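Local coordinates for deoxyribose-phosphate aldolase (Toxoplasma gondii, PDB 4EIV), which is an enzyme of the aldolase type, built on a closed barrel of eight parallel strands ringed by helices, at residues 58-64 with 84-90. Numbering follows the deposited sequence. Where two conformers were deposited one is given.
Sequences VGVSVRP and IKVCAAV
Five backbone hydrogen bonds join Val58, Val60 and Val62 to Lys85, Cys87 and Ala89 in parallel register. Lys85 N donates to Val58 O at 2.9 Å, and Val60 N returns a bond to Lys85 O. The straightest link is Cys87 N to Val60 O, 2.8 Å long with an N-H...O angle of 177°. Val62 N then reaches Cys87 O, and Ala89 N closes the ladder on Val62 O; Cys87 O, already bonded to Val62 N, also receives a C-H...O contact from Ser61 CA at 3.2 Å.

Gly59, with no CB, lets its CA come within 3.0 Å of Lys85 O. Beside it, the aliphatic part of Lys85 runs along Val58, and the extended chain carries NZ to a salt bridge with Glu116. Ser61 and Cys87 share this face, and Ser61 OG hydrogen-bonds Glu118 on the strand beyond.

Val60, Val62 and Val86, compact and beta-branched, occupy the other face against Ile70 of helix 67-74. Val60 CG1, set between the backbone N and carbonyl carbon (chi1 59°), meets Ile84 CD1 at 4.0 Å; Val62 CG2 meets Val86 CG1 at the same distance. Small Ala88 packs on Ala109 of helix 99-111. With helix 67-74 bridging them, strands 59-62 and 85-90 form a right-handed beta-alpha-beta unit, the repeating element of the TIM barrel.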
# COMPACT_ATOMS: atom_id res chain seq x y z
N VAL A 58 -5.12 -12.95 -1.51
CA VAL A 58 -5.53 -12.98 -0.10
C VAL A 58 -6.22 -14.31 0.28
O VAL A 58 -5.92 -14.90 1.30
CB VAL A 58 -6.48 -11.81 0.25
CG1 VAL A 58 -6.84 -11.84 1.72
CG2 VAL A 58 -5.84 -10.45 -0.12
N GLY A 59 -7.18 -14.73 -0.52
CA GLY A 59 -7.95 -15.91 -0.19
C GLY A 59 -8.93 -16.37 -1.24
O GLY A 59 -8.96 -15.86 -2.37
N VAL A 60 -9.67 -17.41 -0.85
CA VAL A 60 -10.69 -18.02 -1.67
C VAL A 60 -11.97 -18.04 -0.86
O VAL A 60 -11.94 -18.28 0.35
CB VAL A 60 -10.28 -19.46 -2.12
CG1 VAL A 60 -10.03 -20.38 -0.91
CG2 VAL A 60 -11.30 -20.05 -3.09
N SER A 61 -13.08 -17.76 -1.54
CA SER A 61 -14.41 -17.82 -0.96
C SER A 61 -15.11 -19.09 -1.42
O SER A 61 -15.29 -19.31 -2.61
CB SER A 61 -15.28 -16.62 -1.38
OG SER A 61 -14.74 -15.39 -0.91
N VAL A 62 -15.50 -19.92 -0.46
CA VAL A 62 -16.24 -21.15 -0.76
C VAL A 62 -17.39 -21.31 0.20
O VAL A 62 -17.44 -20.68 1.25
CB VAL A 62 -15.33 -22.42 -0.63
CG1 VAL A 62 -14.26 -22.44 -1.73
CG2 VAL A 62 -14.72 -22.49 0.75
N ARG A 63 -18.32 -22.21 -0.13
CA ARG A 63 -19.36 -22.59 0.82
C ARG A 63 -18.70 -23.43 1.92
O ARG A 63 -17.62 -24.02 1.71
CB ARG A 63 -20.46 -23.43 0.16
CG ARG A 63 -21.13 -22.82 -1.02
CD ARG A 63 -21.86 -21.50 -0.74
NE ARG A 63 -22.63 -21.29 -1.95
CZ ARG A 63 -23.84 -21.81 -2.19
NH1 ARG A 63 -24.53 -22.39 -1.22
NH2 ARG A 63 -24.38 -21.69 -3.39
N PRO A 64 -19.32 -23.51 3.11
CA PRO A 64 -18.78 -24.30 4.20
C PRO A 64 -18.39 -25.73 3.79
O PRO A 64 -17.40 -26.25 4.29
CB PRO A 64 -19.91 -24.27 5.22
CG PRO A 64 -20.51 -22.93 5.01
CD PRO A 64 -20.50 -22.72 3.55
N ILE A 84 -3.04 -19.19 1.60
CA ILE A 84 -4.15 -18.29 1.29
C ILE A 84 -5.20 -18.52 2.37
O ILE A 84 -5.24 -19.57 3.00
CB ILE A 84 -4.78 -18.51 -0.10
CG1 ILE A 84 -5.37 -19.93 -0.25
CG2 ILE A 84 -3.76 -18.20 -1.19
CD1 ILE A 84 -6.14 -20.14 -1.57
N LYS A 85 -6.01 -17.50 2.61
CA LYS A 85 -7.10 -17.60 3.56
C LYS A 85 -8.29 -18.29 2.91
O LYS A 85 -8.46 -18.23 1.69
CB LYS A 85 -7.56 -16.22 4.00
CG LYS A 85 -6.65 -15.48 4.93
CD LYS A 85 -7.25 -14.12 5.18
CE LYS A 85 -6.71 -13.42 6.39
NZ LYS A 85 -7.37 -12.08 6.50
N VAL A 86 -9.08 -18.97 3.74
CA VAL A 86 -10.32 -19.59 3.32
C VAL A 86 -11.45 -18.77 3.98
O VAL A 86 -11.53 -18.66 5.20
CB VAL A 86 -10.41 -21.08 3.69
CG1 VAL A 86 -11.78 -21.63 3.36
CG2 VAL A 86 -9.32 -21.88 2.96
N CYS A 87 -12.29 -18.16 3.15
CA CYS A 87 -13.43 -17.40 3.66
C CYS A 87 -14.69 -18.18 3.34
O CYS A 87 -14.98 -18.47 2.17
CB CYS A 87 -13.48 -16.00 3.07
SG CYS A 87 -14.84 -15.04 3.72
N ALA A 88 -15.42 -18.55 4.38
CA ALA A 88 -16.62 -19.37 4.26
C ALA A 88 -17.86 -18.49 4.09
O ALA A 88 -18.13 -17.63 4.95
CB ALA A 88 -16.79 -20.25 5.48
N ALA A 89 -18.61 -18.74 3.02
CA ALA A 89 -19.82 -17.98 2.68
C ALA A 89 -21.03 -18.60 3.38
O ALA A 89 -21.44 -19.72 3.07
CB ALA A 89 -19.97 -17.98 1.15
N VAL A 90 -21.58 -17.87 4.33
CA VAL A 90 -22.72 -18.36 5.15
C VAL A 90 -23.99 -17.57 4.78
O VAL A 90 -23.93 -16.42 4.34
CB VAL A 90 -22.43 -18.31 6.67
CG1 VAL A 90 -21.16 -19.12 6.97
CG2 VAL A 90 -22.31 -16.88 7.19